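Local coordinates for uncharacterized protein (Bacteroides eggerthii, PDB 4FTD) that is of unknown function but couples an immunoglobulin-like domain to a six-bladed beta-propeller and may take part in carbohydrate metabolism, at residues A[22-27]-A[56-61]; A[43-48]-A[104-109]; A[73-78]-A[86-91]. All blocks are in the same frame, centred on the assembly; numbering follows the deposited sequence.

From the N terminus, strand 17-22 turns a corner into residues 22-27, and interaction 1 closes the first loop when 56-61 returns beside it. Residues 43-48 lie inside that loop, and their partner 104-109 comes much later, so interactions 1 and 2 cross along the chain. Interaction 3, between 73-78 and 86-91, follows interaction 1 in series and nests inside the long loop closed by interaction 2. All three belong to the N-terminal, immunoglobulin-like part. Interactions 1 and 2 meet through Ile22, Phe46, Leu58 and Val105; backbone bonds join Leu58 and Ile60 to Met75 and Glu73, and Lys86 to Val105. Past residue 109 the chain goes on to the propeller.

Interaction 1 (A[22-27]-A[56-61])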
loop_
_atom_site.group_PDB
_atom_site.type_symbol
_atom_site.label_atom_id
_atom_site.label_comp_id
_atom_site.label_asym_id
_atom_site.label_seq_id
_atom_site.Cartn_x
_atom_site.Cartn_y
_atom_site.Cartn_z
ATOM N N ILE A 22 36.501 -7.732 19.002
ATOM C CA ILE A 22 36.601 -9.009 18.286
ATOM C C ILE A 22 37.464 -8.703 17.054
ATOM O O ILE A 22 37.212 -7.746 16.334
ATOM C CB ILE A 22 35.224 -9.549 17.883
ATOM C CG1 ILE A 22 34.446 -10.033 19.115
ATOM C CG2 ILE A 22 35.336 -10.685 16.846
ATOM C CD1 ILE A 22 32.964 -10.134 18.845
ATOM N N LEU A 23 38.514 -9.477 16.840
ATOM C CA LEU A 23 39.459 -9.188 15.752
ATOM C C LEU A 23 39.138 -9.929 14.446
ATOM O O LEU A 23 39.612 -9.543 13.378
ATOM C CB LEU A 23 40.876 -9.536 16.220
ATOM C CG LEU A 23 41.408 -8.878 17.485
ATOM C CD1 LEU A 23 42.735 -9.595 17.826
ATOM C CD2 LEU A 23 41.623 -7.370 17.288
ATOM N N ASN A 24 38.280 -10.945 14.500
ATOM C CA ASN A 24 38.100 -11.833 13.336
ATOM C C ASN A 24 36.641 -12.130 12.943
ATOM O O ASN A 24 36.289 -13.272 12.672
ATOM C CB ASN A 24 38.928 -13.117 13.538
ATOM C CG ASN A 24 38.442 -13.973 14.696
ATOM O OD1 ASN A 24 37.752 -13.492 15.591
ATOM N ND2 ASN A 24 38.859 -15.238 14.714
ATOM N N ALA A 25 35.829 -11.075 12.869
ATOM C CA ALA A 25 34.431 -11.164 12.402
ATOM C C ALA A 25 34.434 -11.184 10.880
ATOM O O ALA A 25 35.484 -11.022 10.254
ATOM C CB ALA A 25 33.591 -9.990 12.935
ATOM N N GLY A 26 33.276 -11.442 10.290
ATOM C CA GLY A 26 33.083 -11.463 8.853
ATOM C C GLY A 26 33.404 -12.774 8.201
ATOM O O GLY A 26 34.088 -13.608 8.789
ATOM N N ALA A 27 32.941 -12.925 6.951
ATOM C CA ALA A 27 33.178 -14.139 6.137
ATOM C C ALA A 27 34.676 -14.464 6.021
ATOM O O ALA A 27 35.066 -15.624 6.042
ATOM C CB ALA A 27 32.564 -13.989 4.726
ATOM N N SER A 56 32.774 -20.044 15.972
ATOM C CA SER A 56 33.343 -21.084 16.829
ATOM C C SER A 56 34.653 -20.712 17.515
ATOM O O SER A 56 34.992 -21.314 18.543
ATOM C CB SER A 56 33.512 -22.396 16.040
ATOM O OG SER A 56 34.608 -22.342 15.148
ATOM N N ALA A 57 35.410 -19.782 16.933
ATOM C CA ALA A 57 36.647 -19.319 17.525
ATOM C C ALA A 57 36.826 -17.794 17.279
ATOM O O ALA A 57 37.512 -17.375 16.353
ATOM C CB ALA A 57 37.836 -20.106 16.988
ATOM N N LEU A 58 36.168 -16.979 18.106
ATOM C CA LEU A 58 36.322 -15.514 18.033
ATOM C C LEU A 58 37.559 -15.088 18.842
ATOM O O LEU A 58 37.670 -15.383 20.039
ATOM C CB LEU A 58 35.084 -14.788 18.546
ATOM C CG LEU A 58 33.808 -15.021 17.735
ATOM C CD1 LEU A 58 32.688 -14.235 18.353
ATOM C CD2 LEU A 58 33.984 -14.645 16.271
ATOM N N SER A 59 38.500 -14.416 18.185
ATOM C CA SER A 59 39.726 -13.917 18.819
ATOM C C SER A 59 39.402 -12.489 19.304
ATOM O O SER A 59 38.811 -11.693 18.557
ATOM C CB SER A 59 40.923 -13.919 17.847
ATOM O OG SER A 59 41.428 -15.249 17.657
ATOM N N ILE A 60 39.776 -12.189 20.542
ATOM C CA ILE A 60 39.466 -10.916 21.169
ATOM C C ILE A 60 40.735 -10.253 21.668
ATOM O O ILE A 60 41.728 -10.903 21.913
ATOM C CB ILE A 60 38.448 -11.068 22.340
ATOM C CG1 ILE A 60 39.011 -11.951 23.453
ATOM C CG2 ILE A 60 37.103 -11.649 21.836
ATOM C CD1 ILE A 60 38.257 -11.824 24.763
ATOM N N GLU A 61 40.665 -8.944 21.821
ATOM C CA GLU A 61 41.738 -8.149 22.381
ATOM C C GLU A 61 41.095 -7.180 23.331
ATOM O O GLU A 61 40.083 -6.567 22.986
ATOM C CB GLU A 61 42.447 -7.391 21.263
ATOM C CG GLU A 61 43.641 -6.572 21.658
ATOM C CD GLU A 61 44.258 -5.937 20.413
ATOM O OE1 GLU A 61 44.996 -6.633 19.664
ATOM O OE2 GLU A 61 43.969 -4.744 20.172
#
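Ile22 and Ile60 form an antiparallel non-hydrogen-bonded pair where strand 17-22 meets strand 58-64 in the immunoglobulin-like beta sandwich. Their side chains share the buried face: CG1 of Ile22 lies 4.1 Å from CG2 of Ile60, while CD1 of Ile22 reaches CD1 of Leu58. Phe46, Met103 and Val105 continue this apolar layer, which buries all three residues. The other side is partly open to solvent. There the partly exposed Leu23 runs at about a right angle to the exposed Glu61, its two methyls no nearer than 4.1 Å to Glu61 CB. The tightest links are hydrogen bonds, beginning with a nearly straight one of 2.8 Å from Leu23 N to Ser59 O. Past this point the chain has turned its corner at Leu23, and a side chain takes over the pairing. Asn24 places CG between its backbone N and carbonyl carbon (chi1 66°), which drops the amide onto the edge of the other strand. Both ends of that amide are used, and its rotation is thereby fixed. Asn24 ND2 donates to Ala57 O at 3.0 Å, in the plane of the Ala57 carbonyl, and Asn24 OD1 accepts from Ser59 N at 2.9 Å, the donor standing above the plane of the Asn24 side-chain carbonyl.

Interaction 2 (A[43-48]-A[104-109])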
loop_
_atom_site.group_PDB
_atom_site.type_symbol
_atom_site.label_atom_id
_atom_site.label_comp_id
_atom_site.label_asym_id
_atom_site.label_seq_id
_atom_site.Cartn_x
_atom_site.Cartn_y
_atom_site.Cartn_z
ATOM N N THR A 43 27.970 -6.129 31.435
ATOM C CA THR A 43 27.634 -6.707 30.129
ATOM C C THR A 43 28.551 -6.147 29.058
ATOM O O THR A 43 29.137 -5.058 29.201
ATOM C CB THR A 43 26.168 -6.414 29.724
ATOM O OG1 THR A 43 26.017 -5.002 29.563
ATOM C CG2 THR A 43 25.169 -6.917 30.806
ATOM N N ILE A 44 28.684 -6.920 27.990
ATOM C CA ILE A 44 29.442 -6.525 26.829
ATOM C C ILE A 44 28.566 -6.830 25.615
ATOM O O ILE A 44 28.031 -7.930 25.495
ATOM C CB ILE A 44 30.779 -7.288 26.692
ATOM C CG1 ILE A 44 31.674 -7.168 27.964
ATOM C CG2 ILE A 44 31.533 -6.791 25.446
ATOM C CD1 ILE A 44 32.767 -8.238 28.089
ATOM N N ASN A 45 28.406 -5.840 24.748
ATOM C CA ASN A 45 27.712 -5.997 23.462
ATOM C C ASN A 45 28.577 -5.555 22.288
ATOM O O ASN A 45 29.547 -4.831 22.448
ATOM C CB ASN A 45 26.362 -5.247 23.448
ATOM C CG ASN A 45 25.337 -5.946 24.290
ATOM O OD1 ASN A 45 24.693 -6.867 23.817
ATOM N ND2 ASN A 45 25.287 -5.614 25.576
ATOM N N PHE A 46 28.194 -6.031 21.114
ATOM C CA PHE A 46 28.828 -5.687 19.849
ATOM C C PHE A 46 27.762 -5.428 18.815
ATOM O O PHE A 46 26.664 -5.958 18.930
ATOM C CB PHE A 46 29.665 -6.875 19.339
ATOM C CG PHE A 46 30.796 -7.244 20.242
ATOM C CD1 PHE A 46 30.602 -8.162 21.269
ATOM C CD2 PHE A 46 32.045 -6.664 20.076
ATOM C CE1 PHE A 46 31.653 -8.506 22.126
ATOM C CE2 PHE A 46 33.091 -6.978 20.937
ATOM C CZ PHE A 46 32.895 -7.905 21.954
ATOM N N PRO A 47 28.094 -4.665 17.771
ATOM C CA PRO A 47 27.165 -4.637 16.624
ATOM C C PRO A 47 26.963 -6.062 16.078
ATOM O O PRO A 47 27.790 -6.963 16.295
ATOM C CB PRO A 47 27.857 -3.745 15.599
ATOM C CG PRO A 47 29.147 -3.304 16.188
ATOM C CD PRO A 47 29.248 -3.775 17.610
ATOM N N ARG A 48 25.841 -6.280 15.421
ATOM C CA ARG A 48 25.518 -7.598 14.900
ATOM C C ARG A 48 26.567 -7.978 13.851
ATOM O O ARG A 48 27.001 -7.142 13.079
ATOM C CB ARG A 48 24.111 -7.621 14.300
ATOM C CG ARG A 48 23.016 -7.361 15.326
ATOM C CD ARG A 48 21.647 -7.179 14.697
ATOM N NE ARG A 48 20.623 -7.220 15.746
ATOM C CZ ARG A 48 20.131 -8.340 16.299
ATOM N NH1 ARG A 48 20.511 -9.569 15.908
ATOM N NH2 ARG A 48 19.223 -8.242 17.256
ATOM N N LYS A 104 27.543 -10.797 24.971
ATOM C CA LYS A 104 26.556 -11.223 23.981
ATOM C C LYS A 104 27.052 -10.938 22.564
ATOM O O LYS A 104 27.487 -9.820 22.266
ATOM C CB LYS A 104 25.217 -10.513 24.208
ATOM C CG LYS A 104 24.071 -11.030 23.329
ATOM C CD LYS A 104 22.838 -10.142 23.439
ATOM C CE LYS A 104 22.206 -10.230 24.821
ATOM N NZ LYS A 104 20.981 -9.392 24.886
ATOM N N VAL A 105 27.013 -11.971 21.719
ATOM C CA VAL A 105 27.341 -11.849 20.303
ATOM C C VAL A 105 26.055 -12.178 19.514
ATOM O O VAL A 105 25.381 -13.168 19.817
ATOM C CB VAL A 105 28.510 -12.752 19.864
ATOM C CG1 VAL A 105 28.676 -12.692 18.356
ATOM C CG2 VAL A 105 29.823 -12.337 20.549
ATOM N N ARG A 106 25.764 -11.341 18.511
ATOM C CA ARG A 106 24.536 -11.400 17.722
ATOM C C ARG A 106 24.797 -11.435 16.220
ATOM O O ARG A 106 25.745 -10.800 15.754
ATOM C CB ARG A 106 23.711 -10.162 18.044
ATOM C CG ARG A 106 23.297 -10.085 19.501
ATOM C CD ARG A 106 22.537 -8.816 19.787
ATOM N NE ARG A 106 23.407 -7.651 19.667
ATOM C CZ ARG A 106 23.011 -6.430 19.316
ATOM N NH1 ARG A 106 21.749 -6.186 19.012
ATOM N NH2 ARG A 106 23.894 -5.439 19.230
ATOM N N LYS A 107 23.961 -12.195 15.491
ATOM C CA LYS A 107 24.010 -12.287 14.028
ATOM C C LYS A 107 23.172 -11.164 13.455
ATOM O O LYS A 107 22.144 -10.769 14.037
ATOM C CB LYS A 107 23.403 -13.601 13.477
ATOM C CG LYS A 107 24.147 -14.901 13.770
ATOM C CD LYS A 107 23.361 -16.132 13.308
ATOM C CE LYS A 107 24.052 -17.419 13.742
ATOM N NZ LYS A 107 23.316 -18.644 13.318
ATOM N N ARG A 108 23.557 -10.697 12.275
ATOM C CA ARG A 108 22.705 -9.771 11.526
ATOM C C ARG A 108 21.428 -10.469 11.103
ATOM O O ARG A 108 21.446 -11.661 10.814
ATOM C CB ARG A 108 23.422 -9.251 10.301
ATOM C CG ARG A 108 24.516 -8.285 10.680
ATOM C CD ARG A 108 25.342 -7.953 9.484
ATOM N NE ARG A 108 24.515 -7.322 8.474
ATOM C CZ ARG A 108 24.810 -7.278 7.182
ATOM N NH1 ARG A 108 25.924 -7.844 6.700
ATOM N NH2 ARG A 108 23.975 -6.662 6.356
ATOM N N VAL A 109 20.330 -9.713 11.095
ATOM C CA VAL A 109 19.018 -10.218 10.743
ATOM C C VAL A 109 18.526 -9.352 9.582
ATOM O O VAL A 109 18.322 -8.160 9.771
ATOM C CB VAL A 109 18.062 -10.127 11.953
ATOM C CG1 VAL A 109 16.638 -10.496 11.560
ATOM C CG2 VAL A 109 18.582 -11.003 13.080
HETATM O O HOH W 1 25.843 -7.831 21.254
HETATM O O HOH W 2 21.955 -6.378 23.561
HETATM O O HOH W 3 27.009 -8.684 18.301
#
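Arg48 lays its CG over the centre of one face of the Arg106 guanidinium, 4.0 Å above the plane, and the two side chains cross at about a right angle. The guanidinium planes are turned 58° apart, with Arg48 NE 3.6 Å from Arg106 NH1. The C-terminal Asp453 probably offsets these charges, through a salt bridge to Arg106 and a longer, weak ion pair to Arg48. Each arginine also grips the opposite backbone. Arg106 NH2 donates to Phe46 O at 2.8 Å, somewhat out of the guanidinium plane, whereas Arg48, extended from CG to NE, sends NH1 to Lys107 O at 2.8 Å with the acceptor in its own plane. Water 1 sits in the gap between the strands and accepts from Phe46 N and Arg106 NE, with Asn45 OD1 and Lys104 O also close. Water 3 takes the N-H of Arg106 at 2.9 Å and lies beside Pro47 O. Between these segments the direct backbone bond is Lys104 N to Ile44 O, and the Phe46 ring turns an edge to Lys104 O. Beyond that bond the waters and arginines bridge the backbones. Strands 43-45 and 98-106 run 20° apart, the one parallel pairing in the otherwise antiparallel mixed sheet of this immunoglobulin-like domain.

Interaction 3 (A[73-78]-A[86-91]); sequences EVMDYS and KTQVLR
The Tyr77 ring carries Gln88 CG over one face, a CH-pi contact 3.6 Å from the centroid, and turns its edge to Lys86 O, which lies 3.3 Å from Tyr77 CE2. The two side chains, Tyr77 and Gln88, run past one another, pointing opposite ways, with ring and amide planes 72° apart. The Gln88 chain is bent at its second torsion (chi2 -76°), which carries the amide past the ring toward Asp76, where NE2 donates to water 4 at 2.6 Å. The Tyr77 hydroxyl is hydrogen-bonded to Met103 O, and Leu58 and Val105 also pack on this side chain. With an alanine here, Gln88 CG would probably lose its ring face and Met103 O its hydroxyl partner, opening a gap beside the Gln88 chain. Selenomethionine Met75 packs further along strand 85-93: its CE lies 3.5 Å from Val89 O and touches Gln88 CB, and its SE rests 4.0 Å from Leu90 CD1. Asp76 OD1 accepts from Ser78 N, closing an Asx turn, and also from Ser78 OG; Lys86 stretches out so that NZ makes a weak bond to Ser78 O. Strand 74-75 and the loop after it thus pack across from strand 85-93 mainly through side chains, while strand 74-75 pairs with 58-64 and 85-93 with 98-106.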
loop_
_atom_site.group_PDB
_atom_site.type_symbol
_atom_site.label_atom_id
_atom_site.label_comp_id
_atom_site.label_asym_id
_atom_site.label_seq_id
_atom_site.Cartn_x
_atom_site.Cartn_y
_atom_site.Cartn_z
ATOM N N GLU A 73 41.928 -15.639 25.087
ATOM C CA GLU A 73 41.824 -14.669 23.990
ATOM C C GLU A 73 40.946 -15.173 22.885
ATOM O O GLU A 73 40.814 -14.472 21.885
ATOM C CB GLU A 73 43.218 -14.388 23.360
ATOM C CG GLU A 73 44.212 -13.714 24.268
ATOM C CD GLU A 73 45.386 -13.096 23.515
ATOM O OE1 GLU A 73 45.842 -13.555 22.422
ATOM O OE2 GLU A 73 45.860 -12.088 24.033
ATOM N N VAL A 74 40.437 -16.410 23.013
ATOM C CA VAL A 74 39.637 -17.072 21.979
ATOM C C VAL A 74 38.360 -17.529 22.646
ATOM O O VAL A 74 38.418 -18.052 23.734
ATOM C CB VAL A 74 40.346 -18.277 21.317
ATOM C CG1 VAL A 74 39.501 -18.781 20.134
ATOM C CG2 VAL A 74 41.705 -17.852 20.829
HETATM N N MSE A 75 37.214 -17.298 22.026
HETATM C CA MSE A 75 35.930 -17.671 22.643
HETATM C C MSE A 75 35.053 -18.417 21.638
HETATM O O MSE A 75 35.050 -18.091 20.451
HETATM C CB MSE A 75 35.221 -16.401 23.138
HETATM C CG MSE A 75 35.981 -15.729 24.286
HETATM SE SE MSE A 75 35.045 -14.165 24.973
HETATM C CE MSE A 75 33.632 -15.147 26.118
ATOM N N ASP A 76 34.298 -19.393 22.128
ATOM C CA ASP A 76 33.442 -20.238 21.291
ATOM C C ASP A 76 31.995 -19.754 21.399
ATOM O O ASP A 76 31.327 -19.961 22.426
ATOM C CB ASP A 76 33.559 -21.699 21.743
ATOM C CG ASP A 76 32.749 -22.671 20.865
ATOM O OD1 ASP A 76 32.043 -22.268 19.913
ATOM O OD2 ASP A 76 32.818 -23.872 21.162
ATOM N N TYR A 77 31.538 -19.079 20.353
ATOM C CA TYR A 77 30.159 -18.602 20.242
ATOM C C TYR A 77 29.355 -19.416 19.199
ATOM O O TYR A 77 28.445 -18.893 18.575
ATOM C CB TYR A 77 30.159 -17.103 19.901
ATOM C CG TYR A 77 30.313 -16.249 21.133
ATOM C CD1 TYR A 77 31.567 -15.949 21.641
ATOM C CD2 TYR A 77 29.201 -15.825 21.843
ATOM C CE1 TYR A 77 31.703 -15.189 22.785
ATOM C CE2 TYR A 77 29.329 -15.059 22.990
ATOM C CZ TYR A 77 30.588 -14.753 23.459
ATOM O OH TYR A 77 30.742 -13.979 24.587
ATOM N N SER A 78 29.720 -20.676 19.005
ATOM C CA SER A 78 28.980 -21.577 18.134
ATOM C C SER A 78 27.473 -21.463 18.407
ATOM O O SER A 78 27.029 -21.483 19.559
ATOM C CB SER A 78 29.434 -23.021 18.352
ATOM O OG SER A 78 30.745 -23.203 17.877
ATOM N N LYS A 86 23.970 -15.373 21.256
ATOM C CA LYS A 86 24.530 -16.241 22.275
ATOM C C LYS A 86 25.321 -15.390 23.260
ATOM O O LYS A 86 26.065 -14.508 22.846
ATOM C CB LYS A 86 25.437 -17.304 21.622
ATOM C CG LYS A 86 26.034 -18.282 22.621
ATOM C CD LYS A 86 26.692 -19.499 21.999
ATOM C CE LYS A 86 27.333 -20.351 23.096
ATOM N NZ LYS A 86 27.453 -21.798 22.777
ATOM N N THR A 87 25.165 -15.678 24.549
ATOM C CA THR A 87 25.905 -15.027 25.644
ATOM C C THR A 87 26.859 -16.066 26.267
ATOM O O THR A 87 26.526 -17.235 26.339
ATOM C CB THR A 87 24.941 -14.479 26.704
ATOM O OG1 THR A 87 24.083 -13.523 26.081
ATOM C CG2 THR A 87 25.666 -13.782 27.843
ATOM N N GLN A 88 28.058 -15.625 26.634
ATOM C CA GLN A 88 29.116 -16.408 27.300
ATOM C C GLN A 88 29.694 -15.473 28.400
ATOM O O GLN A 88 29.631 -14.248 28.280
ATOM C CB GLN A 88 30.314 -16.717 26.378
ATOM C CG GLN A 88 30.095 -17.611 25.175
ATOM C CD GLN A 88 29.981 -19.054 25.582
ATOM O OE1 GLN A 88 28.947 -19.481 26.062
ATOM N NE2 GLN A 88 31.046 -19.808 25.406
ATOM N N VAL A 89 30.296 -16.063 29.429
ATOM C CA VAL A 89 30.949 -15.325 30.497
ATOM C C VAL A 89 32.355 -14.956 30.032
ATOM O O VAL A 89 33.072 -15.797 29.522
ATOM C CB VAL A 89 30.998 -16.131 31.827
ATOM C CG1 VAL A 89 31.902 -15.447 32.823
ATOM C CG2 VAL A 89 29.597 -16.255 32.431
ATOM N N LEU A 90 32.703 -13.675 30.125
ATOM C CA LEU A 90 34.073 -13.224 29.939
ATOM C C LEU A 90 34.580 -12.904 31.331
ATOM O O LEU A 90 34.070 -11.982 31.987
ATOM C CB LEU A 90 34.184 -11.982 29.069
ATOM C CG LEU A 90 35.608 -11.448 28.854
ATOM C CD1 LEU A 90 35.830 -11.047 27.428
ATOM C CD2 LEU A 90 35.896 -10.251 29.753
ATOM N N ARG A 91 35.575 -13.670 31.779
ATOM C CA ARG A 91 36.164 -13.522 33.095
ATOM C C ARG A 91 37.532 -12.807 33.057
ATOM O O ARG A 91 38.400 -13.170 32.281
ATOM C CB ARG A 91 36.266 -14.887 33.778
ATOM C CG ARG A 91 36.995 -14.908 35.125
ATOM C CD ARG A 91 36.823 -16.223 35.867
ATOM N NE ARG A 91 35.411 -16.471 36.142
ATOM C CZ ARG A 91 34.891 -17.618 36.559
ATOM N NH1 ARG A 91 35.651 -18.684 36.785
ATOM N NH2 ARG A 91 33.578 -17.691 36.767
HETATM O O HOH W 4 33.597 -19.137 25.454
#